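Local coordinates for protein putative aspartyl-tRNA synthetase (Leishmania major, PDB 6OD8) that probably attaches L-aspartate to tRNA(Asp) at the expense of ATP, as a class II aminoacyl-tRNA synthetase, at residues M130-S141 with V168-R179; V327-F335 with G524-V533. One frame throughout, in Å; residues are numbered along the deposited sequence.

Overall arrangement
The two contacts lie in different parts of the synthetase. Contact 1 (130-141 with 168-179) belongs to the OB-fold, which in relatives recognises the tRNA anticodon. Contact 2 (327-335 with 524-533) belongs to the class II catalytic core and includes a sequence that fits motif 3, part of the ATP site in this family. The centres of contact 1 and contact 2 are about 49 Å apart. The nearest atoms of contact 1 and contact 2 are about 24 Å apart. Both reach the second subunit, contact 1 through T175 and the loop after it, contact 2 through D329 and L530. The I528 side chain lies about 5 Å from another bound 1,2-ethanediol, distinct from the one beside D329 and S333 and probably from the crystallisation liquor.

Contact 1 of 2, residues M130-S141 with V168-R179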
loop_
_atom_site.group_PDB
_atom_site.type_symbol
_atom_site.label_atom_id
_atom_site.label_comp_id
_atom_site.label_asym_id
_atom_site.label_seq_id
_atom_site.Cartn_x
_atom_site.Cartn_y
_atom_site.Cartn_z
ATOM N N MET A 130 -36.278 29.802 -15.437
ATOM C CA MET A 130 -35.336 29.046 -14.623
ATOM C C MET A 130 -35.985 27.795 -14.029
ATOM O O MET A 130 -35.334 26.751 -13.919
ATOM C CB MET A 130 -34.754 29.937 -13.523
ATOM C CG MET A 130 -33.706 29.239 -12.680
ATOM S SD MET A 130 -33.077 30.241 -11.314
ATOM C CE MET A 130 -33.632 29.296 -9.901
ATOM N N ILE A 131 -37.265 27.880 -13.653
ATOM C CA ILE A 131 -38.004 26.698 -13.217
ATOM C C ILE A 131 -38.090 25.684 -14.353
ATOM O O ILE A 131 -37.923 24.472 -14.138
ATOM C CB ILE A 131 -39.401 27.093 -12.694
ATOM C CG1 ILE A 131 -39.364 27.404 -11.193
ATOM C CG2 ILE A 131 -40.399 25.976 -12.930
ATOM C CD1 ILE A 131 -38.559 28.612 -10.817
ATOM N N ASP A 132 -38.337 26.166 -15.580
ATOM C CA ASP A 132 -38.310 25.286 -16.750
ATOM C C ASP A 132 -36.936 24.669 -16.945
ATOM O O ASP A 132 -36.821 23.477 -17.261
ATOM C CB ASP A 132 -38.691 26.055 -18.012
ATOM C CG ASP A 132 -40.093 26.633 -17.951
ATOM O OD1 ASP A 132 -40.984 25.982 -17.362
ATOM O OD2 ASP A 132 -40.296 27.742 -18.496
ATOM N N PHE A 133 -35.879 25.475 -16.800
ATOM C CA PHE A 133 -34.526 24.956 -16.957
ATOM C C PHE A 133 -34.252 23.846 -15.956
ATOM O O PHE A 133 -33.741 22.779 -16.319
ATOM C CB PHE A 133 -33.506 26.084 -16.799
ATOM C CG PHE A 133 -32.085 25.618 -16.861
ATOM C CD1 PHE A 133 -31.511 25.245 -18.065
ATOM C CD2 PHE A 133 -31.315 25.551 -15.705
ATOM C CE1 PHE A 133 -30.178 24.803 -18.120
ATOM C CE2 PHE A 133 -29.992 25.120 -15.752
ATOM C CZ PHE A 133 -29.423 24.744 -16.962
ATOM N N MET A 134 -34.571 24.087 -14.680
ATOM C CA MET A 134 -34.322 23.084 -13.652
ATOM C C MET A 134 -35.064 21.790 -13.952
ATOM O O MET A 134 -34.511 20.692 -13.792
ATOM C CB MET A 134 -34.731 23.621 -12.287
ATOM C CG MET A 134 -33.838 24.712 -11.784
ATOM S SD MET A 134 -34.575 25.519 -10.358
ATOM C CE MET A 134 -34.377 24.224 -9.122
ATOM N N GLY A 135 -36.317 21.893 -14.398
ATOM C CA GLY A 135 -37.098 20.701 -14.670
ATOM C C GLY A 135 -36.522 19.813 -15.755
ATOM O O GLY A 135 -36.795 18.609 -15.764
ATOM N N GLN A 136 -35.722 20.369 -16.668
ATOM C CA GLN A 136 -35.225 19.598 -17.802
ATOM C C GLN A 136 -33.752 19.200 -17.699
ATOM O O GLN A 136 -33.234 18.584 -18.638
ATOM C CB GLN A 136 -35.479 20.367 -19.114
ATOM C CG GLN A 136 -34.739 21.701 -19.253
ATOM C CD GLN A 136 -33.285 21.516 -19.662
ATOM O OE1 GLN A 136 -32.996 20.941 -20.717
ATOM N NE2 GLN A 136 -32.362 21.971 -18.810
ATOM N N ILE A 137 -33.056 19.538 -16.607
ATOM C CA ILE A 137 -31.676 19.087 -16.449
ATOM C C ILE A 137 -31.661 17.565 -16.407
ATOM O O ILE A 137 -32.508 16.937 -15.762
ATOM C CB ILE A 137 -31.042 19.688 -15.181
ATOM C CG1 ILE A 137 -31.097 21.220 -15.244
ATOM C CG2 ILE A 137 -29.599 19.225 -14.998
ATOM C CD1 ILE A 137 -30.557 21.937 -14.020
ATOM N N ALA A 138 -30.714 16.961 -17.119
ATOM C CA ALA A 138 -30.598 15.504 -17.104
ATOM C C ALA A 138 -30.087 15.035 -15.748
ATOM O O ALA A 138 -29.155 15.622 -15.186
ATOM C CB ALA A 138 -29.653 15.029 -18.208
ATOM N N THR A 139 -30.699 13.973 -15.210
ATOM C CA THR A 139 -30.185 13.441 -13.954
ATOM C C THR A 139 -28.749 12.973 -14.155
ATOM O O THR A 139 -28.346 12.576 -15.257
ATOM C CB THR A 139 -31.050 12.287 -13.430
ATOM O OG1 THR A 139 -30.990 11.202 -14.345
ATOM C CG2 THR A 139 -32.507 12.736 -13.285
ATOM N N GLU A 140 -27.972 13.068 -13.077
ATOM C CA GLU A 140 -26.534 12.834 -12.966
ATOM C C GLU A 140 -25.704 14.005 -13.519
ATOM O O GLU A 140 -24.479 13.978 -13.386
ATOM C CB GLU A 140 -26.077 11.510 -13.622
ATOM C CG GLU A 140 -26.755 10.301 -12.967
ATOM C CD GLU A 140 -26.500 10.293 -11.482
ATOM O OE1 GLU A 140 -25.317 10.146 -11.089
ATOM O OE2 GLU A 140 -27.464 10.497 -10.707
ATOM N N SER A 141 -26.317 15.032 -14.109
ATOM C CA SER A 141 -25.567 16.245 -14.397
ATOM C C SER A 141 -24.995 16.785 -13.093
ATOM O O SER A 141 -25.538 16.552 -12.013
ATOM C CB SER A 141 -26.455 17.310 -15.047
ATOM O OG SER A 141 -27.027 16.858 -16.258
ATOM N N VAL A 168 -33.314 27.762 -4.279
ATOM C CA VAL A 168 -32.344 28.010 -5.348
ATOM C C VAL A 168 -32.522 29.409 -5.922
ATOM O O VAL A 168 -33.616 29.777 -6.369
ATOM C CB VAL A 168 -32.486 26.956 -6.454
ATOM C CG1 VAL A 168 -31.508 27.246 -7.587
ATOM C CG2 VAL A 168 -32.296 25.549 -5.875
ATOM N N LYS A 169 -31.429 30.171 -5.963
ATOM C CA LYS A 169 -31.396 31.497 -6.583
ATOM C C LYS A 169 -30.705 31.510 -7.944
ATOM O O LYS A 169 -31.043 32.329 -8.799
ATOM C CB LYS A 169 -30.668 32.491 -5.666
ATOM C CG LYS A 169 -31.041 32.422 -4.193
ATOM C CD LYS A 169 -32.532 32.586 -3.981
ATOM C CE LYS A 169 -32.847 32.888 -2.525
ATOM N NZ LYS A 169 -34.310 32.951 -2.256
ATOM N N LYS A 170 -29.730 30.631 -8.149
ATOM C CA LYS A 170 -28.990 30.495 -9.394
ATOM C C LYS A 170 -28.634 29.030 -9.568
ATOM O O LYS A 170 -28.361 28.331 -8.587
ATOM C CB LYS A 170 -27.677 31.308 -9.415
ATOM C CG LYS A 170 -27.829 32.817 -9.424
ATOM C CD LYS A 170 -26.445 33.469 -9.519
ATOM C CE LYS A 170 -26.539 34.999 -9.651
ATOM N NZ LYS A 170 -27.361 35.564 -8.543
ATOM N N ILE A 171 -28.626 28.570 -10.816
ATOM C CA ILE A 171 -28.211 27.196 -11.072
ATOM C C ILE A 171 -27.610 27.089 -12.471
ATOM O O ILE A 171 -28.254 27.437 -13.464
ATOM C CB ILE A 171 -29.385 26.208 -10.886
ATOM C CG1 ILE A 171 -28.930 24.794 -11.253
ATOM C CG2 ILE A 171 -30.634 26.611 -11.714
ATOM C CD1 ILE A 171 -29.905 23.675 -10.799
ATOM N N HIS A 172 -26.376 26.608 -12.563
ATOM C CA HIS A 172 -25.756 26.340 -13.856
ATOM C C HIS A 172 -25.198 24.927 -13.874
ATOM O O HIS A 172 -24.706 24.432 -12.853
ATOM C CB HIS A 172 -24.625 27.322 -14.187
ATOM C CG HIS A 172 -25.052 28.757 -14.249
ATOM N ND1 HIS A 172 -25.289 29.509 -13.118
ATOM C CD2 HIS A 172 -25.273 29.577 -15.304
ATOM C CE1 HIS A 172 -25.638 30.735 -13.474
ATOM N NE2 HIS A 172 -25.625 30.805 -14.794
ATOM N N THR A 173 -25.278 24.269 -15.035
ATOM C CA THR A 173 -24.640 22.971 -15.179
ATOM C C THR A 173 -23.135 23.151 -15.321
ATOM O O THR A 173 -22.660 24.013 -16.063
ATOM C CB THR A 173 -25.186 22.177 -16.370
ATOM O OG1 THR A 173 -25.199 22.993 -17.538
ATOM C CG2 THR A 173 -26.619 21.615 -16.076
ATOM N N VAL A 174 -22.402 22.336 -14.584
ATOM C CA VAL A 174 -20.955 22.232 -14.728
ATOM C C VAL A 174 -20.612 21.252 -15.846
ATOM O O VAL A 174 -19.891 21.593 -16.787
ATOM C CB VAL A 174 -20.336 21.816 -13.380
ATOM C CG1 VAL A 174 -18.833 21.547 -13.505
ATOM C CG2 VAL A 174 -20.610 22.891 -12.320
ATOM N N THR A 175 -21.131 20.016 -15.765
ATOM C CA THR A 175 -21.153 19.101 -16.895
ATOM C C THR A 175 -22.537 18.472 -17.000
ATOM O O THR A 175 -23.213 18.259 -15.992
ATOM C CB THR A 175 -20.110 17.984 -16.765
ATOM O OG1 THR A 175 -20.304 17.297 -15.523
ATOM C CG2 THR A 175 -18.702 18.552 -16.803
ATOM N N GLU A 176 -22.951 18.179 -18.225
ATOM C CA GLU A 176 -24.252 17.574 -18.475
ATOM C C GLU A 176 -24.098 16.083 -18.710
ATOM O O GLU A 176 -23.201 15.647 -19.441
ATOM C CB GLU A 176 -24.932 18.223 -19.674
ATOM C CG GLU A 176 -25.034 19.711 -19.559
ATOM C CD GLU A 176 -25.748 20.302 -20.751
ATOM O OE1 GLU A 176 -26.162 21.476 -20.684
ATOM O OE2 GLU A 176 -25.903 19.574 -21.753
ATOM N N SER A 177 -24.964 15.308 -18.075
ATOM C CA SER A 177 -25.017 13.880 -18.310
ATOM C C SER A 177 -25.853 13.606 -19.549
ATOM O O SER A 177 -26.769 14.359 -19.883
ATOM C CB SER A 177 -25.627 13.175 -17.092
ATOM O OG SER A 177 -25.779 11.782 -17.299
ATOM N N LEU A 178 -25.532 12.514 -20.234
ATOM C CA LEU A 178 -26.491 11.940 -21.159
ATOM C C LEU A 178 -27.837 11.743 -20.462
ATOM O O LEU A 178 -27.909 11.461 -19.256
ATOM C CB LEU A 178 -25.966 10.603 -21.693
ATOM C CG LEU A 178 -24.680 10.702 -22.513
ATOM C CD1 LEU A 178 -24.220 9.328 -22.979
ATOM C CD2 LEU A 178 -24.879 11.641 -23.697
ATOM N N ARG A 179 -28.918 11.907 -21.230
ATOM C CA ARG A 179 -30.249 11.590 -20.730
ATOM C C ARG A 179 -30.533 10.096 -20.760
ATOM O O ARG A 179 -31.526 9.660 -20.169
ATOM C CB ARG A 179 -31.316 12.325 -21.534
ATOM C CG ARG A 179 -31.061 13.802 -21.622
ATOM C CD ARG A 179 -32.244 14.527 -22.286
ATOM N NE ARG A 179 -32.021 15.969 -22.278
ATOM C CZ ARG A 179 -32.348 16.763 -21.260
ATOM N NH1 ARG A 179 -32.921 16.255 -20.178
ATOM N NH2 ARG A 179 -32.111 18.070 -21.323
HETATM O O HOH W 1 -29.690 11.347 -17.391
#
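I171 is the main bump of this contact. It rises from strand 170-173 into a hollow formed by M130, F133, M134 and I137. CG1 lies opposite the backbone N (chi1 176°) and carries CD1 to I137, while the CG2 branch is left to face M134. I171 CG2 meets M134 CG at 3.7 Å and lies near the F133 ring. I171 CD1 meets I137 CD1 tip to tip at 3.7 Å. At one end, M130 bends so that its CE rests 3.6 Å from V168 O. At the other, T173 CG2 faces I137 CG2. M107, A120 and V145 on neighbouring strands line the same core. Helix 128-136 lies between strands 114-121 and 142-151, the place of the helix that caps one end of an OB-fold barrel.

Beyond the helix the contact turns polar. R179 extends back and grips Q136 O end-on, with NH1 at 2.8 Å and NH2 at 3.0 Å. That oxygen lies in the guanidinium plane, and A138 CB covers one face of the group. S141 OG accepts a nearly straight bond from S177 N (3.2 Å, 170°) and donates to A138 O at 2.7 Å. A water bridges T139 O and L178 O. T175 OG1 bonds to A520 O of the second subunit. The chemistry implies an apolar plug under the helix and a polar seam along the loops. The positive guanidinium beside Q136 O would probably favour the carbonyl dipoles where the helix runs out.

Contact 2 of 2, residues V327-F335 with G524-V533; sequences VLDVAESLF and GGFGIGLERV. With EDO (1,2-ethanediol), chain H.
V327, A331 and F335 sit on a helix that passes over strand 524-529 with axes 8.7 Å apart and chain directions 32° from parallel. The backbones come closest at V327 and G525, where the CA atoms are 6.1 Å apart. G524 and G525 bring no side chain here, and V327 CG2 lies 3.8 Å from G524 C.

F526 is the centre of the packing. Its CG stands between the backbone N and the carbonyl carbon (chi1 54°), and its ring lies beneath the helix. A331 CB sits over one face, a CH-pi contact 3.9 Å from the ring centroid. V327 CG1 comes in at the edge, in the ring plane, 3.6 Å from F526 CD2. L334 CD2 touches another part of the rim. Further along, I528 CD1 meets F335 CZ at 3.6 Å, and V533 CG2 lies in the plane of the F335 ring, at its edge. Y473 and M475 of strand 472-477, two places along the sheet, pack against the same helix.

The outer side of the helix is polar. There O2 of a 1,2-ethanediol, probably from crystallisation, lies within hydrogen-bonding distance of both S333 OG (3.0 Å) and D329 O. N394 and S397 also bond this molecule. D329 and E332 both form salt bridges with R401.

The sequence GFGIGLER and the strand-to-helix turn, with G529 at the N-cap, fit motif 3 of class II synthetases. Between the segments the touching groups are apolar apart from the glycine backbone. This implies that close fit and burial hold the motif strand against the helix.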
loop_
_atom_site.group_PDB
_atom_site.type_symbol
_atom_site.label_atom_id
_atom_site.label_comp_id
_atom_site.label_asym_id
_atom_site.label_seq_id
_atom_site.Cartn_x
_atom_site.Cartn_y
_atom_site.Cartn_z
ATOM N N VAL A 327 3.632 -16.006 15.247
ATOM C CA VAL A 327 2.971 -15.513 14.038
ATOM C C VAL A 327 1.467 -15.426 14.245
ATOM O O VAL A 327 0.824 -14.423 13.905
ATOM C CB VAL A 327 3.293 -16.424 12.841
ATOM C CG1 VAL A 327 2.535 -15.922 11.587
ATOM C CG2 VAL A 327 4.797 -16.478 12.598
ATOM N N LEU A 328 0.880 -16.490 14.789
ATOM C CA LEU A 328 -0.544 -16.517 15.046
ATOM C C LEU A 328 -0.945 -15.446 16.058
ATOM O O LEU A 328 -2.007 -14.826 15.924
ATOM C CB LEU A 328 -0.924 -17.932 15.528
ATOM C CG LEU A 328 -2.360 -18.143 15.963
ATOM C CD1 LEU A 328 -3.291 -17.835 14.779
ATOM C CD2 LEU A 328 -2.518 -19.595 16.449
ATOM N N ASP A 329 -0.101 -15.203 17.065
ATOM C CA ASP A 329 -0.353 -14.116 18.009
ATOM C C ASP A 329 -0.492 -12.778 17.280
ATOM O O ASP A 329 -1.409 -11.993 17.563
ATOM C CB ASP A 329 0.779 -14.031 19.044
ATOM C CG ASP A 329 0.761 -15.158 20.070
ATOM O OD1 ASP A 329 -0.215 -15.933 20.141
ATOM O OD2 ASP A 329 1.767 -15.276 20.814
ATOM N N VAL A 330 0.426 -12.492 16.347
ATOM C CA VAL A 330 0.370 -11.237 15.594
ATOM C C VAL A 330 -0.872 -11.195 14.714
ATOM O O VAL A 330 -1.586 -10.194 14.675
ATOM C CB VAL A 330 1.660 -11.047 14.771
ATOM C CG1 VAL A 330 1.487 -9.996 13.673
ATOM C CG2 VAL A 330 2.811 -10.637 15.730
ATOM N N ALA A 331 -1.151 -12.292 14.009
ATOM C CA ALA A 331 -2.297 -12.343 13.097
ATOM C C ALA A 331 -3.612 -12.110 13.835
ATOM O O ALA A 331 -4.494 -11.402 13.336
ATOM C CB ALA A 331 -2.311 -13.696 12.378
ATOM N N GLU A 332 -3.772 -12.710 15.022
ATOM C CA GLU A 332 -5.012 -12.513 15.773
ATOM C C GLU A 332 -5.130 -11.084 16.284
ATOM O O GLU A 332 -6.227 -10.502 16.282
ATOM C CB GLU A 332 -5.086 -13.489 16.949
ATOM C CG GLU A 332 -5.377 -14.916 16.544
ATOM C CD GLU A 332 -5.306 -15.872 17.725
ATOM O OE1 GLU A 332 -4.785 -15.460 18.785
ATOM O OE2 GLU A 332 -5.768 -17.030 17.601
ATOM N N SER A 333 -4.037 -10.535 16.805
ATOM C CA SER A 333 -4.074 -9.154 17.269
ATOM C C SER A 333 -4.347 -8.211 16.105
ATOM O O SER A 333 -5.052 -7.205 16.263
ATOM C CB SER A 333 -2.751 -8.785 17.952
ATOM O OG SER A 333 -2.523 -9.596 19.093
ATOM N N LEU A 334 -3.802 -8.539 14.927
ATOM C CA LEU A 334 -4.028 -7.722 13.733
ATOM C C LEU A 334 -5.501 -7.728 13.343
ATOM O O LEU A 334 -6.095 -6.677 13.064
ATOM C CB LEU A 334 -3.160 -8.248 12.577
ATOM C CG LEU A 334 -3.506 -7.792 11.170
ATOM C CD1 LEU A 334 -3.198 -6.308 11.030
ATOM C CD2 LEU A 334 -2.726 -8.585 10.115
ATOM N N PHE A 335 -6.111 -8.911 13.307
ATOM C CA PHE A 335 -7.525 -8.958 12.943
ATOM C C PHE A 335 -8.378 -8.282 14.011
ATOM O O PHE A 335 -9.341 -7.593 13.679
ATOM C CB PHE A 335 -7.976 -10.411 12.698
ATOM C CG PHE A 335 -7.787 -10.883 11.264
ATOM C CD1 PHE A 335 -8.716 -10.558 10.283
ATOM C CD2 PHE A 335 -6.692 -11.646 10.910
ATOM C CE1 PHE A 335 -8.544 -10.976 8.966
ATOM C CE2 PHE A 335 -6.516 -12.076 9.595
ATOM C CZ PHE A 335 -7.448 -11.752 8.630
ATOM N N GLY A 524 8.191 -17.055 9.847
ATOM C CA GLY A 524 6.868 -17.492 9.432
ATOM C C GLY A 524 6.043 -16.298 9.011
ATOM O O GLY A 524 6.485 -15.157 9.111
ATOM N N GLY A 525 4.840 -16.550 8.512
ATOM C CA GLY A 525 4.074 -15.425 7.995
ATOM C C GLY A 525 2.697 -15.877 7.570
ATOM O O GLY A 525 2.311 -17.022 7.798
ATOM N N PHE A 526 1.965 -14.964 6.929
ATOM C CA PHE A 526 0.603 -15.252 6.489
ATOM C C PHE A 526 0.213 -14.243 5.415
ATOM O O PHE A 526 0.851 -13.198 5.267
ATOM C CB PHE A 526 -0.383 -15.201 7.662
ATOM C CG PHE A 526 -0.341 -13.907 8.447
ATOM C CD1 PHE A 526 -1.176 -12.848 8.104
ATOM C CD2 PHE A 526 0.500 -13.774 9.560
ATOM C CE1 PHE A 526 -1.154 -11.661 8.837
ATOM C CE2 PHE A 526 0.516 -12.604 10.318
ATOM C CZ PHE A 526 -0.293 -11.540 9.946
ATOM N N GLY A 527 -0.838 -14.567 4.665
ATOM C CA GLY A 527 -1.378 -13.645 3.671
ATOM C C GLY A 527 -2.884 -13.565 3.801
ATOM O O GLY A 527 -3.531 -14.493 4.289
ATOM N N ILE A 528 -3.447 -12.431 3.363
ATOM C CA ILE A 528 -4.888 -12.181 3.450
ATOM C C ILE A 528 -5.348 -11.553 2.142
ATOM O O ILE A 528 -4.754 -10.569 1.700
ATOM C CB ILE A 528 -5.255 -11.214 4.602
ATOM C CG1 ILE A 528 -4.611 -11.599 5.928
ATOM C CG2 ILE A 528 -6.777 -11.044 4.724
ATOM C CD1 ILE A 528 -4.531 -10.402 6.901
ATOM N N GLY A 529 -6.422 -12.089 1.542
ATOM C CA GLY A 529 -7.035 -11.415 0.400
ATOM C C GLY A 529 -7.883 -10.214 0.793
ATOM O O GLY A 529 -8.808 -10.337 1.609
ATOM N N LEU A 530 -7.590 -9.038 0.229
ATOM C CA LEU A 530 -8.267 -7.821 0.681
ATOM C C LEU A 530 -9.751 -7.835 0.313
ATOM O O LEU A 530 -10.613 -7.596 1.165
ATOM C CB LEU A 530 -7.577 -6.591 0.074
ATOM C CG LEU A 530 -8.369 -5.276 0.207
ATOM C CD1 LEU A 530 -8.444 -4.876 1.650
ATOM C CD2 LEU A 530 -7.703 -4.168 -0.646
ATOM N N GLU A 531 -10.055 -8.071 -0.967
ATOM C CA GLU A 531 -11.444 -8.137 -1.409
ATOM C C GLU A 531 -12.205 -9.228 -0.659
ATOM O O GLU A 531 -13.366 -9.034 -0.290
ATOM C CB GLU A 531 -11.494 -8.384 -2.916
ATOM C CG GLU A 531 -10.751 -7.311 -3.727
ATOM C CD GLU A 531 -9.268 -7.626 -3.957
ATOM O OE1 GLU A 531 -8.677 -8.454 -3.219
ATOM O OE2 GLU A 531 -8.717 -7.053 -4.911
ATOM N N ARG A 532 -11.570 -10.383 -0.429
ATOM C CA ARG A 532 -12.275 -11.465 0.276
ATOM C C ARG A 532 -12.540 -11.110 1.736
ATOM O O ARG A 532 -13.595 -11.442 2.279
ATOM C CB ARG A 532 -11.486 -12.779 0.194
ATOM C CG ARG A 532 -11.651 -13.513 -1.121
ATOM C CD ARG A 532 -13.009 -14.198 -1.197
ATOM N NE ARG A 532 -12.999 -15.507 -0.537
ATOM C CZ ARG A 532 -14.093 -16.177 -0.182
ATOM N NH1 ARG A 532 -15.302 -15.663 -0.396
ATOM N NH2 ARG A 532 -13.976 -17.359 0.405
ATOM N N VAL A 533 -11.610 -10.429 2.398
ATOM C CA VAL A 533 -11.900 -10.073 3.777
ATOM C C VAL A 533 -13.052 -9.070 3.843
ATOM O O VAL A 533 -13.932 -9.199 4.696
ATOM C CB VAL A 533 -10.617 -9.610 4.509
ATOM C CG1 VAL A 533 -10.287 -8.158 4.259
ATOM C CG2 VAL A 533 -10.752 -9.888 6.008
HETATM C C1 EDO H . -4.595 -12.430 20.222
HETATM O O1 EDO H . -4.682 -11.221 20.994
HETATM C C2 EDO H . -3.278 -13.154 20.466
HETATM O O2 EDO H . -2.208 -12.203 20.525
#